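PDB 3LNB: N-acetyltransferase family protein from Bacillus anthracis, which probably transfers the acetyl group of acetyl-coenzyme A to arylamines, and inactivates the antibacterial sulfamethoxazole. Local coordinates for residues T252-L263 with I289-T297; I65-I73 with K89-Y100. The protein carries 1 engineered substitution. One frame throughout, in Å; residues are numbered along the deposited sequence.

Both interactions are buried, and both reach the same antiparallel sheet, in which strands 68-69 and 252-256 are neighbours. Interaction 1 lays the end of helix 283-294 on the hairpin 252-263, and no hydrogen bond crosses between its segments. Interaction 2 is far more polar: a single backbone bridge and a salt-bridge network tie residues 65-73 to residues 89-100. The two meet directly, with Cys253 O 2.7 Å from Phe68 N, a probable hydrogen bond. Coenzyme A touches both. Interaction 1 holds one phosphate of its diphosphate through His260 and Ser262, whereas interaction 2 lies along the pantetheine arm, at Phe68.

Interaction 1: T252-L263 with I289-T297; sequences TCKLTNYGHISL and ILRESFGIT. With COA (coenzyme A), chain B.
Phe294 carries the apolar part of this contact, its ring clasped between residues of the hairpin. Thr252 CG2 sits over one face, 3.5 Å from the Phe294 ring centroid and 13° off the normal, a CH-pi contact. Ile261 CD1 makes a second, looser CH-pi contact over the opposite face, and also touches Ser293 CB at 3.8 Å. Lys254 CB lies at the ring edge, 3.6 Å from Phe294 CE2. Chi1 of -61° places Thr252 OG1 beside the backbone N and turns the methyl CG2 onto the ring.

A second apolar group lies earlier on the helix, at Ile289 and Leu290. The two methyl branches of Leu263 divide their partners. Leu263 CD1 meets Ile289 CD1 at 4.1 Å, and CD2 packs against CG of Leu290, whose side chain crosses it at about a right angle.

No hydrogen bond joins the segments. Lys254 passes the helix end, its CE 3.2 Å from Ser293 O. Bends at chi3 and chi4 turn Lys254 NZ back to donate to Leu255 O at 3.2 Å. Ser293 OG is satisfied by Tyr268 OH on the next strand.

The other face of the hairpin binds coenzyme A. Ser262 OG donates to O5A of the cofactor at 2.5 Å. His260 NE2 donates to its O4A in a nearly straight bond (165°) and weakly to O5A. Ser158, Thr264, Asn267 and Lys278 also bond the cofactor.

Backbone bonds pair strands 252-256 and 259-263, and a type I turn from Thr256 to Gly259 joins them. The result is a beta-hairpin of the antiparallel sheet, packed by helix 283-294 on one face and bearing the cofactor phosphate on the other.

Interaction 2: I65-I73 with K89-Y100; sequences ILPFENLDI and KLLIQKRGGLCY. Engineered in segment 65-73: Phe68 (natural residue Tyr). With COA (coenzyme A), chain B.
Phe68, an engineered residue in place of the natural Tyr, lies with one ring face against Leu98 CD2, which comes to 3.4 Å of its CZ. Its CG is anti to the backbone N (chi1 172°), and Phe68 CZ reaches 3.5 Å from N4P of coenzyme A. The other methyl of Leu98, CD1, packs on Ile73 CD1 at 3.6 Å. Ile238 of helix 228-240 touches both Ile73 and Leu98.

The backbones form a single bridge between Phe68 and Gly97. Gly97 N donates to Pro67 O, and Glu69 N donates to Gly97 O. The chains are pressed close here: Gly96 CA lies 3.0 Å from Pro67 O, a CA-H...O contact.

Arg95 joins two acids. Its guanidinium is nearly coplanar with the Glu69 carboxylate, the planes 25° apart. Arg95 NH2 meets the syn lone pair of Glu69 OE2 at 3.2 Å; the bonds from NE and NH2 to OE1 are weak. Glu69 OE1 also takes Gly96 N on its anti side at 2.9 Å, and OE2 takes Leu71 N, so the carboxylate is held at both oxygens. Asp72 OD1 lies in the guanidinium plane and is gripped by both NH1 and NH2, although the two flat groups stand 79° apart. Lys89, extended from CG onward, sets its CE over one face of the guanidinium. Lys89 NZ makes a weak bond to Asp72 OD2 at 3.0 Å and a salt bridge to Glu101. A water joins Glu69 OE2, Asp72 N and Lys89 NZ.

Beside this salt-bridge network, the chain runs on from the bridge at Gly97 through Leu98 to Cys99, at the start of helix 99-112. Cys99 probably forms, with His138 and Asp153, the Cys-His-Asp catalytic triad known in arylamine N-acetyltransferases.

Interaction 1: T252-L263 with I289-T297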
loop_
_atom_site.group_PDB
_atom_site.type_symbol
_atom_site.label_atom_id
_atom_site.label_comp_id
_atom_site.label_asym_id
_atom_site.label_seq_id
_atom_site.Cartn_x
_atom_site.Cartn_y
_atom_site.Cartn_z
ATOM N N THR A 252 2.090 -6.604 10.229
ATOM C CA THR A 252 2.485 -7.197 8.959
ATOM C C THR A 252 1.202 -7.786 8.403
ATOM O O THR A 252 0.527 -8.581 9.073
ATOM C CB THR A 252 3.554 -8.310 9.133
ATOM O OG1 THR A 252 4.741 -7.752 9.716
ATOM C CG2 THR A 252 3.924 -8.914 7.779
ATOM N N CYS A 253 0.852 -7.365 7.191
ATOM C CA CYS A 253 -0.372 -7.812 6.541
ATOM C C CYS A 253 -0.128 -8.171 5.084
ATOM O O CYS A 253 0.732 -7.593 4.427
ATOM C CB CYS A 253 -1.434 -6.715 6.622
ATOM S SG CYS A 253 -2.962 -7.062 5.715
ATOM N N LYS A 254 -0.907 -9.121 4.583
ATOM C CA LYS A 254 -0.772 -9.551 3.205
ATOM C C LYS A 254 -2.064 -10.211 2.756
ATOM O O LYS A 254 -2.809 -10.768 3.567
ATOM C CB LYS A 254 0.396 -10.542 3.077
ATOM C CG LYS A 254 0.721 -10.959 1.648
ATOM C CD LYS A 254 1.964 -11.851 1.590
ATOM C CE LYS A 254 1.696 -13.225 2.158
ATOM N NZ LYS A 254 0.727 -13.989 1.323
ATOM N N LEU A 255 -2.329 -10.138 1.460
ATOM C CA LEU A 255 -3.518 -10.750 0.889
ATOM C C LEU A 255 -3.245 -12.220 0.633
ATOM O O LEU A 255 -2.099 -12.630 0.472
ATOM C CB LEU A 255 -3.871 -10.082 -0.435
ATOM C CG LEU A 255 -4.706 -8.807 -0.402
ATOM C CD1 LEU A 255 -4.224 -7.872 0.692
ATOM C CD2 LEU A 255 -4.631 -8.157 -1.760
ATOM N N THR A 256 -4.314 -13.003 0.603
ATOM C CA THR A 256 -4.238 -14.434 0.336
ATOM C C THR A 256 -5.341 -14.730 -0.670
ATOM O O THR A 256 -6.178 -13.874 -0.953
ATOM C CB THR A 256 -4.503 -15.275 1.599
ATOM O OG1 THR A 256 -5.817 -14.999 2.093
ATOM C CG2 THR A 256 -3.484 -14.966 2.670
ATOM N N ASN A 257 -5.351 -15.938 -1.214
ATOM C CA ASN A 257 -6.380 -16.279 -2.173
ATOM C C ASN A 257 -7.772 -16.316 -1.550
ATOM O O ASN A 257 -8.764 -16.154 -2.253
ATOM C CB ASN A 257 -6.049 -17.614 -2.838
ATOM C CG ASN A 257 -4.828 -17.517 -3.724
ATOM O OD1 ASN A 257 -4.801 -16.734 -4.678
ATOM N ND2 ASN A 257 -3.804 -18.303 -3.411
ATOM N N TYR A 258 -7.848 -16.487 -0.234
ATOM C CA TYR A 258 -9.142 -16.548 0.443
ATOM C C TYR A 258 -9.423 -15.398 1.413
ATOM O O TYR A 258 -10.383 -15.451 2.184
ATOM C CB TYR A 258 -9.262 -17.883 1.170
ATOM C CG TYR A 258 -9.135 -19.067 0.237
ATOM C CD1 TYR A 258 -10.044 -19.257 -0.802
ATOM C CD2 TYR A 258 -8.095 -19.982 0.373
ATOM C CE1 TYR A 258 -9.920 -20.327 -1.684
ATOM C CE2 TYR A 258 -7.960 -21.058 -0.512
ATOM C CZ TYR A 258 -8.874 -21.220 -1.532
ATOM O OH TYR A 258 -8.738 -22.266 -2.416
ATOM N N GLY A 259 -8.593 -14.355 1.365
ATOM C CA GLY A 259 -8.782 -13.208 2.245
ATOM C C GLY A 259 -7.475 -12.469 2.453
ATOM O O GLY A 259 -6.832 -12.053 1.487
ATOM N N HIS A 260 -7.097 -12.290 3.717
ATOM C CA HIS A 260 -5.841 -11.639 4.076
ATOM C C HIS A 260 -5.431 -12.062 5.484
ATOM O O HIS A 260 -6.238 -12.597 6.243
ATOM C CB HIS A 260 -5.940 -10.107 3.995
ATOM C CG HIS A 260 -6.853 -9.491 5.011
ATOM N ND1 HIS A 260 -8.221 -9.450 4.854
ATOM C CD2 HIS A 260 -6.590 -8.875 6.189
ATOM C CE1 HIS A 260 -8.763 -8.831 5.888
ATOM N NE2 HIS A 260 -7.795 -8.471 6.713
ATOM N N ILE A 261 -4.167 -11.838 5.818
ATOM C CA ILE A 261 -3.650 -12.208 7.126
ATOM C C ILE A 261 -2.882 -11.054 7.746
ATOM O O ILE A 261 -2.217 -10.284 7.042
ATOM C CB ILE A 261 -2.721 -13.447 7.033
ATOM C CG1 ILE A 261 -1.700 -13.251 5.908
ATOM C CG2 ILE A 261 -3.548 -14.704 6.769
ATOM C CD1 ILE A 261 -0.616 -14.325 5.868
ATOM N N SER A 262 -2.994 -10.940 9.063
ATOM C CA SER A 262 -2.332 -9.888 9.816
ATOM C C SER A 262 -1.638 -10.445 11.056
ATOM O O SER A 262 -2.175 -11.299 11.773
ATOM C CB SER A 262 -3.345 -8.814 10.217
ATOM O OG SER A 262 -3.826 -8.132 9.073
ATOM N N LEU A 263 -0.437 -9.947 11.304
ATOM C CA LEU A 263 0.350 -10.402 12.435
ATOM C C LEU A 263 0.925 -9.250 13.250
ATOM O O LEU A 263 1.565 -8.359 12.705
ATOM C CB LEU A 263 1.499 -11.278 11.935
ATOM C CG LEU A 263 2.492 -11.772 12.990
ATOM C CD1 LEU A 263 1.836 -12.870 13.827
ATOM C CD2 LEU A 263 3.752 -12.295 12.305
ATOM N N ILE A 289 5.768 -17.457 12.013
ATOM C CA ILE A 289 4.692 -16.987 11.138
ATOM C C ILE A 289 5.227 -15.944 10.159
ATOM O O ILE A 289 4.902 -15.987 8.977
ATOM C CB ILE A 289 3.512 -16.393 11.943
ATOM C CG1 ILE A 289 2.977 -17.447 12.913
ATOM C CG2 ILE A 289 2.379 -15.979 10.988
ATOM C CD1 ILE A 289 1.988 -16.919 13.929
ATOM N N LEU A 290 6.055 -15.022 10.642
ATOM C CA LEU A 290 6.635 -14.003 9.766
ATOM C C LEU A 290 7.257 -14.701 8.569
ATOM O O LEU A 290 6.991 -14.353 7.416
ATOM C CB LEU A 290 7.741 -13.211 10.475
ATOM C CG LEU A 290 7.507 -11.752 10.878
ATOM C CD1 LEU A 290 8.838 -11.133 11.287
ATOM C CD2 LEU A 290 6.900 -10.973 9.724
ATOM N N ARG A 291 8.084 -15.702 8.864
ATOM C CA ARG A 291 8.780 -16.455 7.833
ATOM C C ARG A 291 7.850 -17.263 6.938
ATOM O O ARG A 291 7.765 -17.017 5.733
ATOM C CB ARG A 291 9.817 -17.392 8.481
ATOM C CG ARG A 291 10.579 -18.282 7.498
ATOM C CD ARG A 291 11.614 -19.172 8.212
ATOM N NE ARG A 291 10.993 -20.110 9.147
ATOM C CZ ARG A 291 11.080 -20.015 10.473
ATOM N NH1 ARG A 291 11.770 -19.024 11.036
ATOM N NH2 ARG A 291 10.468 -20.907 11.243
ATOM N N GLU A 292 7.138 -18.212 7.538
ATOM C CA GLU A 292 6.253 -19.097 6.799
ATOM C C GLU A 292 5.061 -18.460 6.100
ATOM O O GLU A 292 4.687 -18.888 5.007
ATOM C CB GLU A 292 5.746 -20.210 7.715
ATOM C CG GLU A 292 6.844 -20.869 8.530
ATOM C CD GLU A 292 6.479 -22.272 8.989
ATOM O OE1 GLU A 292 5.322 -22.491 9.423
ATOM O OE2 GLU A 292 7.365 -23.157 8.925
ATOM N N SER A 293 4.452 -17.451 6.712
ATOM C CA SER A 293 3.286 -16.839 6.086
ATOM C C SER A 293 3.587 -15.592 5.262
ATOM O O SER A 293 2.868 -15.293 4.312
ATOM C CB SER A 293 2.229 -16.510 7.149
ATOM O OG SER A 293 1.779 -17.690 7.805
ATOM N N PHE A 294 4.648 -14.871 5.609
ATOM C CA PHE A 294 4.980 -13.648 4.894
ATOM C C PHE A 294 6.295 -13.642 4.129
ATOM O O PHE A 294 6.604 -12.669 3.440
ATOM C CB PHE A 294 4.974 -12.462 5.860
ATOM C CG PHE A 294 3.647 -12.219 6.508
ATOM C CD1 PHE A 294 3.379 -12.715 7.779
ATOM C CD2 PHE A 294 2.662 -11.494 5.845
ATOM C CE1 PHE A 294 2.147 -12.491 8.381
ATOM C CE2 PHE A 294 1.432 -11.263 6.434
ATOM C CZ PHE A 294 1.169 -11.762 7.709
ATOM N N GLY A 295 7.078 -14.705 4.261
ATOM C CA GLY A 295 8.342 -14.757 3.549
ATOM C C GLY A 295 9.362 -13.754 4.062
ATOM O O GLY A 295 10.326 -13.415 3.371
ATOM N N ILE A 296 9.158 -13.260 5.273
ATOM C CA ILE A 296 10.107 -12.310 5.832
ATOM C C ILE A 296 11.081 -13.038 6.752
ATOM O O ILE A 296 10.675 -13.650 7.746
ATOM C CB ILE A 296 9.385 -11.187 6.601
ATOM C CG1 ILE A 296 8.595 -10.322 5.608
ATOM C CG2 ILE A 296 10.401 -10.366 7.387
ATOM C CD1 ILE A 296 7.878 -9.132 6.230
ATOM N N THR A 297 12.367 -12.963 6.410
ATOM C CA THR A 297 13.420 -13.628 7.176
ATOM C C THR A 297 14.593 -12.702 7.501
ATOM O O THR A 297 14.468 -11.474 7.456
ATOM C CB THR A 297 13.987 -14.840 6.402
ATOM O OG1 THR A 297 12.917 -15.715 6.010
ATOM C CG2 THR A 297 14.959 -15.604 7.278
HETATM N N1A COA B . -0.727 0.080 12.728
HETATM C C2A COA B . -0.390 -0.895 13.554
HETATM N N3A COA B . -1.245 -1.843 13.896
HETATM C C4A COA B . -2.492 -1.840 13.408
HETATM C C5A COA B . -2.885 -0.830 12.542
HETATM C C6A COA B . -1.959 0.148 12.203
HETATM N N6A COA B . -2.283 1.126 11.361
HETATM N N7A COA B . -4.147 -1.066 12.198
HETATM C C8A COA B . -4.534 -2.179 12.817
HETATM N N9A COA B . -3.531 -2.658 13.551
HETATM C C1B COA B . -3.541 -3.939 14.297
HETATM C C2B COA B . -4.646 -4.022 15.349
HETATM O O2B COA B . -4.241 -3.337 16.538
HETATM C C3B COA B . -4.687 -5.531 15.586
HETATM O O3B COA B . -3.777 -5.906 16.624
HETATM P P3B COA B . -4.153 -7.148 17.576
HETATM O O7A COA B . -4.658 -8.310 16.812
HETATM O O8A COA B . -2.827 -7.492 18.420
HETATM O O9A COA B . -5.240 -6.574 18.615
HETATM C C4B COA B . -4.237 -6.116 14.245
HETATM O O4B COA B . -3.911 -4.999 13.402
HETATM C C5B COA B . -5.360 -6.912 13.580
HETATM O O5B COA B . -6.470 -6.055 13.310
HETATM P P1A COA B . -7.860 -6.691 12.813
HETATM O O1A COA B . -8.794 -5.448 12.395
HETATM O O2A COA B . -8.480 -7.534 13.858
HETATM O O3A COA B . -7.513 -7.537 11.488
HETATM P P2A COA B . -7.309 -6.893 10.027
HETATM O O4A COA B . -8.761 -6.926 9.334
HETATM O O5A COA B . -6.310 -7.667 9.256
HETATM O O6A COA B . -6.924 -5.339 10.203
HETATM C CBP COA B . -5.194 -4.136 8.934
HETATM C CCP COA B . -5.562 -4.900 10.210
HETATM C CDP COA B . -5.186 -5.098 7.744
HETATM C CEP COA B . -3.803 -3.523 9.103
HETATM C CAP COA B . -6.209 -3.015 8.695
HETATM O OAP COA B . -6.246 -2.157 9.838
HETATM C C9P COA B . -5.839 -2.176 7.470
HETATM O O9P COA B . -5.971 -2.622 6.331
HETATM N N8P COA B . -5.388 -0.956 7.752
HETATM C C7P COA B . -4.998 0.017 6.720
HETATM C C6P COA B . -3.713 0.741 7.131
HETATM C C5P COA B . -3.510 2.015 6.306
HETATM O O5P COA B . -4.201 3.010 6.514
HETATM N N4P COA B . -2.544 1.970 5.392
HETATM C C3P COA B . -2.247 3.121 4.528
HETATM C C2P COA B . -1.406 4.163 5.269
HETATM S S1P COA B . 0.311 3.629 5.614
#

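Interaction 2: I65-I73 with K89-Y100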
loop_
_atom_site.group_PDB
_atom_site.type_symbol
_atom_site.label_atom_id
_atom_site.label_comp_id
_atom_site.label_asym_id
_atom_site.label_seq_id
_atom_site.Cartn_x
_atom_site.Cartn_y
_atom_site.Cartn_z
ATOM N N ILE A 65 2.127 -10.695 -2.656
ATOM C CA ILE A 65 3.534 -10.936 -2.340
ATOM C C ILE A 65 4.243 -9.911 -1.448
ATOM O O ILE A 65 4.960 -10.285 -0.522
ATOM C CB ILE A 65 4.333 -11.100 -3.659
ATOM C CG1 ILE A 65 3.811 -12.329 -4.410
ATOM C CG2 ILE A 65 5.826 -11.214 -3.372
ATOM C CD1 ILE A 65 4.309 -12.456 -5.831
ATOM N N LEU A 66 4.063 -8.629 -1.732
ATOM C CA LEU A 66 4.705 -7.583 -0.938
ATOM C C LEU A 66 3.921 -7.295 0.343
ATOM O O LEU A 66 2.875 -6.648 0.308
ATOM C CB LEU A 66 4.837 -6.303 -1.769
ATOM C CG LEU A 66 5.749 -6.389 -2.992
ATOM C CD1 LEU A 66 5.754 -5.049 -3.709
ATOM C CD2 LEU A 66 7.167 -6.777 -2.559
ATOM N N PRO A 67 4.424 -7.768 1.496
ATOM C CA PRO A 67 3.734 -7.543 2.770
ATOM C C PRO A 67 3.691 -6.072 3.166
ATOM O O PRO A 67 4.621 -5.315 2.886
ATOM C CB PRO A 67 4.560 -8.353 3.768
ATOM C CG PRO A 67 5.292 -9.355 2.911
ATOM C CD PRO A 67 5.655 -8.543 1.704
ATOM N N PHE A 68 2.595 -5.678 3.804
ATOM C CA PHE A 68 2.430 -4.317 4.304
ATOM C C PHE A 68 2.992 -4.429 5.723
ATOM O O PHE A 68 2.430 -5.141 6.556
ATOM C CB PHE A 68 0.940 -3.945 4.350
ATOM C CG PHE A 68 0.653 -2.630 5.023
ATOM C CD1 PHE A 68 0.674 -1.437 4.298
ATOM C CD2 PHE A 68 0.359 -2.582 6.387
ATOM C CE1 PHE A 68 0.405 -0.219 4.919
ATOM C CE2 PHE A 68 0.091 -1.367 7.019
ATOM C CZ PHE A 68 0.113 -0.183 6.283
ATOM N N GLU A 69 4.110 -3.760 5.994
ATOM C CA GLU A 69 4.716 -3.845 7.319
ATOM C C GLU A 69 5.507 -2.619 7.746
ATOM O O GLU A 69 5.939 -1.815 6.916
ATOM C CB GLU A 69 5.602 -5.097 7.412
ATOM C CG GLU A 69 6.587 -5.295 6.251
ATOM C CD GLU A 69 8.029 -4.937 6.605
ATOM O OE1 GLU A 69 8.943 -5.331 5.840
ATOM O OE2 GLU A 69 8.254 -4.257 7.635
ATOM N N ASN A 70 5.705 -2.507 9.058
ATOM C CA ASN A 70 6.411 -1.391 9.685
ATOM C C ASN A 70 7.551 -1.898 10.569
ATOM O O ASN A 70 7.944 -1.219 11.524
ATOM C CB ASN A 70 5.437 -0.630 10.575
ATOM C CG ASN A 70 5.042 -1.431 11.803
ATOM O OD1 ASN A 70 5.100 -2.664 11.794
ATOM N ND2 ASN A 70 4.635 -0.740 12.862
ATOM N N LEU A 71 8.077 -3.078 10.255
ATOM C CA LEU A 71 9.138 -3.678 11.058
ATOM C C LEU A 71 10.421 -2.853 11.218
ATOM O O LEU A 71 11.103 -2.979 12.235
ATOM C CB LEU A 71 9.477 -5.075 10.525
ATOM C CG LEU A 71 8.277 -6.016 10.349
ATOM C CD1 LEU A 71 8.786 -7.390 9.945
ATOM C CD2 LEU A 71 7.466 -6.119 11.644
ATOM N N ASP A 72 10.758 -2.024 10.234
ATOM C CA ASP A 72 11.961 -1.197 10.352
ATOM C C ASP A 72 11.726 -0.126 11.408
ATOM O O ASP A 72 12.638 0.237 12.156
ATOM C CB ASP A 72 12.318 -0.538 9.015
ATOM C CG ASP A 72 13.100 -1.465 8.097
ATOM O OD1 ASP A 72 13.455 -2.585 8.524
ATOM O OD2 ASP A 72 13.368 -1.073 6.945
ATOM N N ILE A 73 10.496 0.381 11.456
ATOM C CA ILE A 73 10.127 1.387 12.443
ATOM C C ILE A 73 10.264 0.734 13.813
ATOM O O ILE A 73 10.811 1.326 14.738
ATOM C CB ILE A 73 8.659 1.872 12.242
ATOM C CG1 ILE A 73 8.533 2.589 10.893
ATOM C CG2 ILE A 73 8.242 2.784 13.384
ATOM C CD1 ILE A 73 7.140 3.098 10.580
ATOM N N LYS A 89 15.523 -2.940 -0.342
ATOM C CA LYS A 89 14.666 -3.466 0.711
ATOM C C LYS A 89 13.522 -4.365 0.249
ATOM O O LYS A 89 13.486 -5.542 0.604
ATOM C CB LYS A 89 14.093 -2.321 1.556
ATOM C CG LYS A 89 13.210 -2.782 2.707
ATOM C CD LYS A 89 12.610 -1.611 3.475
ATOM C CE LYS A 89 11.616 -2.114 4.532
ATOM N NZ LYS A 89 10.883 -1.020 5.223
ATOM N N LEU A 90 12.600 -3.816 -0.539
ATOM C CA LEU A 90 11.434 -4.573 -0.987
ATOM C C LEU A 90 11.625 -5.640 -2.050
ATOM O O LEU A 90 10.846 -6.592 -2.112
ATOM C CB LEU A 90 10.331 -3.627 -1.458
ATOM C CG LEU A 90 9.549 -2.884 -0.378
ATOM C CD1 LEU A 90 10.434 -1.849 0.266
ATOM C CD2 LEU A 90 8.329 -2.228 -1.001
ATOM N N LEU A 91 12.632 -5.490 -2.898
ATOM C CA LEU A 91 12.833 -6.486 -3.933
ATOM C C LEU A 91 13.952 -7.464 -3.599
ATOM O O LEU A 91 13.708 -8.658 -3.444
ATOM C CB LEU A 91 13.104 -5.804 -5.279
ATOM C CG LEU A 91 12.032 -4.793 -5.704
ATOM C CD1 LEU A 91 12.338 -4.258 -7.094
ATOM C CD2 LEU A 91 10.660 -5.448 -5.680
ATOM N N ILE A 92 15.173 -6.955 -3.469
ATOM C CA ILE A 92 16.323 -7.804 -3.177
ATOM C C ILE A 92 16.291 -8.531 -1.829
ATOM O O ILE A 92 16.494 -9.745 -1.776
ATOM C CB ILE A 92 17.623 -6.989 -3.299
ATOM C CG1 ILE A 92 17.789 -6.527 -4.751
ATOM C CG2 ILE A 92 18.827 -7.818 -2.851
ATOM C CD1 ILE A 92 18.885 -5.511 -4.942
ATOM N N GLN A 93 16.030 -7.809 -0.744
ATOM C CA GLN A 93 16.005 -8.436 0.574
ATOM C C GLN A 93 14.635 -9.043 0.872
ATOM O O GLN A 93 14.362 -9.480 1.992
ATOM C CB GLN A 93 16.396 -7.410 1.645
ATOM C CG GLN A 93 17.757 -6.756 1.370
ATOM C CD GLN A 93 18.103 -5.644 2.350
ATOM O OE1 GLN A 93 17.253 -4.833 2.709
ATOM N NE2 GLN A 93 19.367 -5.587 2.769
ATOM N N LYS A 94 13.785 -9.070 -0.148
ATOM C CA LYS A 94 12.439 -9.628 -0.037
ATOM C C LYS A 94 11.681 -9.207 1.225
ATOM O O LYS A 94 11.148 -10.048 1.951
ATOM C CB LYS A 94 12.493 -11.159 -0.120
ATOM C CG LYS A 94 13.056 -11.700 -1.435
ATOM C CD LYS A 94 13.116 -13.233 -1.410
ATOM C CE LYS A 94 14.241 -13.772 -2.288
ATOM N NZ LYS A 94 14.397 -15.265 -2.151
ATOM N N ARG A 95 11.643 -7.900 1.479
ATOM C CA ARG A 95 10.923 -7.348 2.622
ATOM C C ARG A 95 9.647 -6.686 2.093
ATOM O O ARG A 95 9.378 -6.690 0.886
ATOM C CB ARG A 95 11.767 -6.286 3.349
ATOM C CG ARG A 95 12.988 -6.806 4.128
ATOM C CD ARG A 95 12.594 -7.412 5.476
ATOM N NE ARG A 95 11.775 -6.489 6.268
ATOM C CZ ARG A 95 12.231 -5.408 6.892
ATOM N NH1 ARG A 95 13.522 -5.091 6.843
ATOM N NH2 ARG A 95 11.387 -4.625 7.550
ATOM N N GLY A 96 8.876 -6.115 3.010
ATOM C CA GLY A 96 7.650 -5.425 2.647
ATOM C C GLY A 96 7.791 -3.972 3.049
ATOM O O GLY A 96 8.903 -3.441 3.070
ATOM N N GLY A 97 6.678 -3.318 3.371
ATOM C CA GLY A 97 6.752 -1.928 3.781
ATOM C C GLY A 97 5.402 -1.259 3.947
ATOM O O GLY A 97 4.354 -1.893 3.802
ATOM N N LEU A 98 5.427 0.030 4.267
ATOM C CA LEU A 98 4.196 0.782 4.438
ATOM C C LEU A 98 3.817 1.446 3.112
ATOM O O LEU A 98 4.557 1.376 2.131
ATOM C CB LEU A 98 4.362 1.826 5.548
ATOM C CG LEU A 98 4.496 1.253 6.970
ATOM C CD1 LEU A 98 4.787 2.372 7.969
ATOM C CD2 LEU A 98 3.213 0.530 7.354
ATOM N N CYS A 99 2.667 2.102 3.098
ATOM C CA CYS A 99 2.165 2.759 1.899
ATOM C C CYS A 99 3.163 3.636 1.140
ATOM O O CYS A 99 3.308 3.498 -0.075
ATOM C CB CYS A 99 0.932 3.584 2.253
ATOM S SG CYS A 99 1.244 4.863 3.476
ATOM N N TYR A 100 3.854 4.536 1.839
ATOM C CA TYR A 100 4.800 5.416 1.161
ATOM C C TYR A 100 5.988 4.695 0.521
ATOM O O TYR A 100 6.677 5.263 -0.330
ATOM C CB TYR A 100 5.302 6.514 2.106
ATOM C CG TYR A 100 5.876 6.019 3.401
ATOM C CD1 TYR A 100 5.072 5.863 4.530
ATOM C CD2 TYR A 100 7.223 5.682 3.498
ATOM C CE1 TYR A 100 5.600 5.386 5.725
ATOM C CE2 TYR A 100 7.755 5.201 4.682
ATOM C CZ TYR A 100 6.940 5.054 5.791
ATOM O OH TYR A 100 7.474 4.558 6.958
HETATM N N1A COA B . -0.727 0.080 12.728
HETATM C C2A COA B . -0.390 -0.895 13.554
HETATM N N3A COA B . -1.245 -1.843 13.896
HETATM C C4A COA B . -2.492 -1.840 13.408
HETATM C C5A COA B . -2.885 -0.830 12.542
HETATM C C6A COA B . -1.959 0.148 12.203
HETATM N N6A COA B . -2.283 1.126 11.361
HETATM N N7A COA B . -4.147 -1.066 12.198
HETATM C C8A COA B . -4.534 -2.179 12.817
HETATM N N9A COA B . -3.531 -2.658 13.551
HETATM C C1B COA B . -3.541 -3.939 14.297
HETATM C C2B COA B . -4.646 -4.022 15.349
HETATM O O2B COA B . -4.241 -3.337 16.538
HETATM C C3B COA B . -4.687 -5.531 15.586
HETATM O O3B COA B . -3.777 -5.906 16.624
HETATM P P3B COA B . -4.153 -7.148 17.576
HETATM O O7A COA B . -4.658 -8.310 16.812
HETATM O O8A COA B . -2.827 -7.492 18.420
HETATM O O9A COA B . -5.240 -6.574 18.615
HETATM C C4B COA B . -4.237 -6.116 14.245
HETATM O O4B COA B . -3.911 -4.999 13.402
HETATM C C5B COA B . -5.360 -6.912 13.580
HETATM O O5B COA B . -6.470 -6.055 13.310
HETATM P P1A COA B . -7.860 -6.691 12.813
HETATM O O1A COA B . -8.794 -5.448 12.395
HETATM O O2A COA B . -8.480 -7.534 13.858
HETATM O O3A COA B . -7.513 -7.537 11.488
HETATM P P2A COA B . -7.309 -6.893 10.027
HETATM O O4A COA B . -8.761 -6.926 9.334
HETATM O O5A COA B . -6.310 -7.667 9.256
HETATM O O6A COA B . -6.924 -5.339 10.203
HETATM C CBP COA B . -5.194 -4.136 8.934
HETATM C CCP COA B . -5.562 -4.900 10.210
HETATM C CDP COA B . -5.186 -5.098 7.744
HETATM C CEP COA B . -3.803 -3.523 9.103
HETATM C CAP COA B . -6.209 -3.015 8.695
HETATM O OAP COA B . -6.246 -2.157 9.838
HETATM C C9P COA B . -5.839 -2.176 7.470
HETATM O O9P COA B . -5.971 -2.622 6.331
HETATM N N8P COA B . -5.388 -0.956 7.752
HETATM C C7P COA B . -4.998 0.017 6.720
HETATM C C6P COA B . -3.713 0.741 7.131
HETATM C C5P COA B . -3.510 2.015 6.306
HETATM O O5P COA B . -4.201 3.010 6.514
HETATM N N4P COA B . -2.544 1.970 5.392
HETATM C C3P COA B . -2.247 3.121 4.528
HETATM C C2P COA B . -1.406 4.163 5.269
HETATM S S1P COA B . 0.311 3.629 5.614
HETATM O O HOH W 1 9.663 -1.915 7.502
#